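Local coordinates for 3,4-dihydroxy-2-butanone 4-phosphate synthase (Acinetobacter baumannii, PDB 6MNZ), which probably converts D-ribulose 5-phosphate to formate and 3,4-dihydroxy-2-butanone 4-phosphate, a step of riboflavin biosynthesis, using magnesium or manganese, at residues L9-D23 with H143-L156. Sequence-based numbering, arbitrary orientation.
Sequences LVADIRAGKMVILMD and HTEAGCDLARLAGL. With SO4 (sulfate ion), chain C.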
loop_
_atom_site.group_PDB
_atom_site.type_symbol
_atom_site.label_atom_id
_atom_site.label_comp_id
_atom_site.label_asym_id
_atom_site.label_seq_id
_atom_site.Cartn_x
_atom_site.Cartn_y
_atom_site.Cartn_z
ATOM N N LEU A 9 0.366 5.582 -35.242
ATOM C CA LEU A 9 1.186 6.107 -34.157
ATOM C C LEU A 9 2.425 5.248 -33.934
ATOM O O LEU A 9 3.540 5.772 -33.827
ATOM C CB LEU A 9 0.358 6.196 -32.876
ATOM C CG LEU A 9 -0.963 6.959 -32.994
ATOM C CD1 LEU A 9 -1.728 6.911 -31.679
ATOM C CD2 LEU A 9 -0.720 8.396 -33.424
ATOM N N VAL A 10 2.267 3.924 -33.970
ATOM C CA VAL A 10 3.424 3.039 -33.875
ATOM C C VAL A 10 4.332 3.218 -35.086
ATOM O O VAL A 10 5.561 3.156 -34.971
ATOM C CB VAL A 10 2.971 1.575 -33.724
ATOM C CG1 VAL A 10 4.173 0.649 -33.652
ATOM C CG2 VAL A 10 2.096 1.408 -32.490
ATOM N N ALA A 11 3.748 3.474 -36.260
ATOM C CA ALA A 11 4.544 3.514 -37.483
ATOM C C ALA A 11 5.382 4.783 -37.555
ATOM O O ALA A 11 6.526 4.753 -38.024
ATOM C CB ALA A 11 3.631 3.405 -38.703
ATOM N N ASP A 12 4.834 5.907 -37.091
ATOM C CA ASP A 12 5.596 7.151 -37.077
ATOM C C ASP A 12 6.745 7.081 -36.081
ATOM O O ASP A 12 7.859 7.528 -36.378
ATOM C CB ASP A 12 4.675 8.323 -36.752
ATOM C CG ASP A 12 3.978 8.869 -37.979
ATOM O OD1 ASP A 12 3.523 10.029 -37.935
ATOM O OD2 ASP A 12 3.998 8.186 -39.025
ATOM N N ILE A 13 6.528 6.415 -34.947
ATOM C CA ILE A 13 7.609 6.217 -33.988
ATOM C C ILE A 13 8.715 5.379 -34.615
ATOM O O ILE A 13 9.898 5.733 -34.543
ATOM C CB ILE A 13 7.065 5.568 -32.702
ATOM C CG1 ILE A 13 6.174 6.555 -31.940
ATOM C CG2 ILE A 13 8.207 5.085 -31.821
ATOM C CD1 ILE A 13 6.921 7.723 -31.309
ATOM N N ARG A 14 8.338 4.327 -35.342
ATOM C CA ARG A 14 9.319 3.567 -36.109
ATOM C C ARG A 14 10.060 4.460 -37.093
ATOM O O ARG A 14 11.263 4.282 -37.320
ATOM C CB ARG A 14 8.623 2.418 -36.840
ATOM C CG ARG A 14 9.378 1.876 -38.042
ATOM C CD ARG A 14 8.958 0.445 -38.348
ATOM N NE ARG A 14 9.586 -0.514 -37.445
ATOM C CZ ARG A 14 10.759 -1.101 -37.665
ATOM N NH1 ARG A 14 11.393 -0.927 -38.818
ATOM N NH2 ARG A 14 11.291 -1.884 -36.736
ATOM N N ALA A 15 9.347 5.386 -37.737
ATOM C CA ALA A 15 9.966 6.277 -38.709
ATOM C C ALA A 15 10.826 7.363 -38.071
ATOM O O ALA A 15 11.531 8.069 -38.799
ATOM C CB ALA A 15 8.888 6.926 -39.578
ATOM N N GLY A 16 10.769 7.534 -36.754
ATOM C CA GLY A 16 11.541 8.566 -36.094
ATOM C C GLY A 16 10.872 9.917 -35.989
ATOM O O GLY A 16 11.549 10.899 -35.661
ATOM N N LYS A 17 9.595 10.021 -36.345
ATOM C CA LYS A 17 8.858 11.264 -36.196
ATOM C C LYS A 17 8.288 11.365 -34.783
ATOM O O LYS A 17 8.433 10.459 -33.957
ATOM C CB LYS A 17 7.744 11.357 -37.237
ATOM C CG LYS A 17 8.209 11.218 -38.677
ATOM C CD LYS A 17 7.084 10.700 -39.558
ATOM C CE LYS A 17 7.529 10.521 -40.998
ATOM N NZ LYS A 17 6.392 10.114 -41.874
ATOM N N MET A 18 7.628 12.481 -34.498
ATOM C CA MET A 18 6.935 12.656 -33.232
ATOM C C MET A 18 5.468 12.262 -33.360
ATOM O O MET A 18 4.901 12.205 -34.454
ATOM C CB MET A 18 7.041 14.105 -32.754
ATOM C CG MET A 18 8.463 14.616 -32.634
ATOM S SD MET A 18 8.553 16.213 -31.806
ATOM C CE MET A 18 10.322 16.496 -31.823
ATOM N N VAL A 19 4.845 12.024 -32.207
ATOM C CA VAL A 19 3.410 11.787 -32.124
ATOM C C VAL A 19 2.925 12.369 -30.807
ATOM O O VAL A 19 3.682 12.465 -29.838
ATOM C CB VAL A 19 3.059 10.284 -32.230
ATOM C CG1 VAL A 19 3.478 9.728 -33.587
ATOM C CG2 VAL A 19 3.710 9.501 -31.101
ATOM N N ILE A 20 1.703 12.890 -30.819
ATOM C CA ILE A 20 1.092 13.455 -29.622
ATOM C C ILE A 20 0.251 12.379 -28.952
ATOM O O ILE A 20 -0.492 11.651 -29.619
ATOM C CB ILE A 20 0.238 14.686 -29.967
ATOM C CG1 ILE A 20 1.112 15.791 -30.558
ATOM C CG2 ILE A 20 -0.483 15.195 -28.729
ATOM C CD1 ILE A 20 0.328 16.909 -31.202
ATOM N N LEU A 21 0.422 12.233 -27.641
ATOM C CA LEU A 21 -0.315 11.253 -26.852
ATOM C C LEU A 21 -1.035 11.981 -25.728
ATOM O O LEU A 21 -0.398 12.651 -24.907
ATOM C CB LEU A 21 0.618 10.179 -26.288
ATOM C CG LEU A 21 0.705 8.876 -27.088
ATOM C CD1 LEU A 21 1.792 7.976 -26.518
ATOM C CD2 LEU A 21 -0.632 8.147 -27.106
ATOM N N MET A 22 -2.346 11.790 -25.651
ATOM C CA MET A 22 -3.147 12.308 -24.554
ATOM C C MET A 22 -3.448 11.186 -23.572
ATOM O O MET A 22 -3.761 10.061 -23.975
ATOM C CB MET A 22 -4.456 12.909 -25.065
ATOM C CG MET A 22 -4.273 14.081 -26.006
ATOM S SD MET A 22 -5.844 14.799 -26.533
ATOM C CE MET A 22 -6.185 13.825 -27.994
ATOM N N ASP A 23 -3.443 11.522 -22.288
ATOM C CA ASP A 23 -3.972 10.634 -21.271
ATOM C C ASP A 23 -5.441 10.957 -21.015
ATOM O O ASP A 23 -6.034 11.829 -21.655
ATOM C CB ASP A 23 -3.151 10.749 -19.990
ATOM C CG ASP A 23 -3.365 12.070 -19.279
ATOM O OD1 ASP A 23 -3.687 13.065 -19.968
ATOM O OD2 ASP A 23 -3.483 12.044 -18.036
ATOM N N HIS A 143 1.729 8.934 -19.491
ATOM C CA HIS A 143 2.574 9.160 -20.659
ATOM C C HIS A 143 3.894 8.410 -20.545
ATOM O O HIS A 143 4.517 8.093 -21.565
ATOM C CB HIS A 143 2.842 10.656 -20.837
ATOM C CG HIS A 143 1.601 11.487 -20.940
ATOM N ND1 HIS A 143 0.992 12.045 -19.837
ATOM C CD2 HIS A 143 0.942 11.972 -22.019
ATOM C CE1 HIS A 143 -0.037 12.775 -20.229
ATOM N NE2 HIS A 143 -0.050 12.800 -21.549
ATOM N N THR A 144 4.392 8.226 -19.321
ATOM C CA THR A 144 5.643 7.503 -19.121
ATOM C C THR A 144 5.547 6.085 -19.670
ATOM O O THR A 144 6.358 5.667 -20.505
ATOM C CB THR A 144 5.994 7.482 -17.632
ATOM O OG1 THR A 144 6.138 8.828 -17.159
ATOM C CG2 THR A 144 7.289 6.709 -17.384
ATOM N N GLU A 145 4.594 5.306 -19.157
ATOM C CA GLU A 145 4.376 3.961 -19.674
ATOM C C GLU A 145 3.997 3.989 -21.147
ATOM O O GLU A 145 4.448 3.133 -21.919
ATOM C CB GLU A 145 3.288 3.260 -18.858
ATOM C CG GLU A 145 3.712 2.886 -17.446
ATOM C CD GLU A 145 3.799 4.085 -16.521
ATOM O OE1 GLU A 145 2.900 4.950 -16.581
ATOM O OE2 GLU A 145 4.688 4.095 -15.644
ATOM N N ALA A 146 3.305 5.043 -21.584
ATOM C CA ALA A 146 2.823 5.091 -22.958
ATOM C C ALA A 146 3.967 5.331 -23.932
ATOM O O ALA A 146 4.034 4.697 -24.991
ATOM C CB ALA A 146 1.758 6.177 -23.102
ATOM N N GLY A 147 4.910 6.200 -23.565
ATOM C CA GLY A 147 6.071 6.413 -24.409
ATOM C C GLY A 147 6.891 5.153 -24.603
ATOM O O GLY A 147 7.287 4.825 -25.724
ATOM N N CYS A 148 7.092 4.389 -23.527
ATOM C CA CYS A 148 7.861 3.154 -23.627
ATOM C C CYS A 148 7.130 2.126 -24.481
ATOM O O CYS A 148 7.704 1.556 -25.414
ATOM C CB CYS A 148 8.137 2.596 -22.229
ATOM S SG CYS A 148 9.299 3.577 -21.253
ATOM N N ASP A 149 5.886 1.806 -24.115
ATOM C CA ASP A 149 5.155 0.765 -24.827
ATOM C C ASP A 149 4.987 1.110 -26.300
ATOM O O ASP A 149 5.168 0.243 -27.163
ATOM C CB ASP A 149 3.790 0.545 -24.177
ATOM C CG ASP A 149 3.895 -0.072 -22.798
ATOM O OD1 ASP A 149 4.928 -0.711 -22.508
ATOM O OD2 ASP A 149 2.950 0.092 -22.001
ATOM N N LEU A 150 4.820 2.396 -26.614
ATOM C CA LEU A 150 4.734 2.812 -28.009
ATOM C C LEU A 150 6.043 2.539 -28.738
ATOM O O LEU A 150 6.052 1.937 -29.819
ATOM C CB LEU A 150 4.369 4.293 -28.089
ATOM C CG LEU A 150 3.647 4.728 -29.365
ATOM C CD1 LEU A 150 2.272 4.081 -29.455
ATOM C CD2 LEU A 150 3.535 6.243 -29.423
ATOM N N ALA A 151 7.166 2.947 -28.145
ATOM C CA ALA A 151 8.460 2.674 -28.759
ATOM C C ALA A 151 8.700 1.177 -28.886
ATOM O O ALA A 151 9.302 0.715 -29.863
ATOM C CB ALA A 151 9.574 3.327 -27.943
ATOM N N ARG A 152 8.242 0.401 -27.902
ATOM C CA ARG A 152 8.375 -1.049 -27.980
ATOM C C ARG A 152 7.628 -1.606 -29.183
ATOM O O ARG A 152 8.169 -2.432 -29.928
ATOM C CB ARG A 152 7.863 -1.683 -26.687
ATOM C CG ARG A 152 7.753 -3.196 -26.732
ATOM C CD ARG A 152 7.277 -3.746 -25.396
ATOM N NE ARG A 152 8.299 -3.616 -24.360
ATOM C CZ ARG A 152 8.270 -2.723 -23.375
ATOM N NH1 ARG A 152 7.333 -1.782 -23.335
ATOM N NH2 ARG A 152 9.222 -2.738 -22.451
ATOM N N LEU A 153 6.443 -1.065 -29.473
ATOM C CA LEU A 153 5.632 -1.596 -30.560
ATOM C C LEU A 153 6.231 -1.296 -31.926
ATOM O O LEU A 153 5.986 -2.047 -32.876
ATOM C CB LEU A 153 4.214 -1.032 -30.482
ATOM C CG LEU A 153 3.332 -1.585 -29.362
ATOM C CD1 LEU A 153 2.054 -0.768 -29.247
ATOM C CD2 LEU A 153 3.014 -3.053 -29.599
ATOM N N ALA A 154 7.045 -0.249 -32.034
ATOM C CA ALA A 154 7.888 -0.037 -33.201
ATOM C C ALA A 154 9.115 -0.938 -33.214
ATOM O O ALA A 154 10.057 -0.659 -33.965
ATOM C CB ALA A 154 8.326 1.428 -33.273
ATOM N N GLY A 155 9.190 -1.909 -32.307
ATOM C CA GLY A 155 10.316 -2.819 -32.275
ATOM C C GLY A 155 11.616 -2.190 -31.839
ATOM O O GLY A 155 12.672 -2.810 -31.981
ATOM N N LEU A 156 11.559 -1.011 -31.233
ATOM C CA LEU A 156 12.745 -0.302 -30.784
ATOM C C LEU A 156 12.926 -0.474 -29.278
ATOM O O LEU A 156 12.165 -1.181 -28.613
ATOM C CB LEU A 156 12.647 1.180 -31.155
ATOM C CG LEU A 156 12.607 1.458 -32.659
ATOM C CD1 LEU A 156 12.257 2.909 -32.938
ATOM C CD2 LEU A 156 13.935 1.096 -33.308
HETATM S S SO4 C . 2.942 10.634 -16.672
HETATM O O1 SO4 C . 3.407 9.296 -17.026
HETATM O O2 SO4 C . 1.721 10.933 -17.411
HETATM O O3 SO4 C . 3.974 11.604 -17.020
HETATM O O4 SO4 C . 2.660 10.717 -15.242
#
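Leu150 fills the angle between helix 9-15 and strand 19-22. Its CG lies anti to the backbone N (chi1 -154°), which carries both methyls toward segment 9-23. Leu150 CD2 lies 3.7 Å from Ile13 CG1, and Val19 CG2 and the tip of Leu21 also pack against it. The Leu21 and Leu150 side chains meet tip to tip, whereas those of Ile13 and Leu150 cross at about a right angle. Leu150 CD1 faces Val10 CG2. Leu21 CD1 also rests on Ala146 CB, one helical turn back.

Near the end of the helix, Val10 sets CG1 over the backbone of Leu153 and CG2 beside its side chain. Ala154 has a small methyl, and here the backbones come close: Arg14 CA and Ala154 CA are 4.8 Å apart, with the CB atoms in contact at 3.7 Å. Arg14 bends at chi3 and gives one NH2 hydrogen bond to Ala154 O (3.3 Å). The bond is bent, and the donor sits above the carbonyl plane. Gly155, at positive phi, ends this helix in a Schellman motif. Gly16 ends helix 9-15 in the same way.

At the other end, the edge of the His143 ring faces Leu21 O, and His143 CE1 approaches Asp23 CG at 3.5 Å. Ring and carboxylate planes are 39° apart. His143 NE2 bonds to Glu30 O, while Asp23 bonds to the backbone N atoms of Glu28 and Glu30. A sulfate, probably from the crystallisation liquor, takes hydrogen bonds from His143 N and ND1 and from Thr144 N and OG1. Arg27 also binds it. His143 and Thr144 are predicted to bind ribulose 5-phosphate, and His143 a metal.

This buried helix-on-sheet contact lies in the DHBP synthase part. Helices 9-15 and 143-153 cross at -78°, their axes 8.5 Å apart at closest approach. Helix 143-153 packs against strand 19-22, which lies between strands 31-36 and 188-191 in the mixed sheet. Helix 192-202 covers Ala146, Leu150 and Leu153.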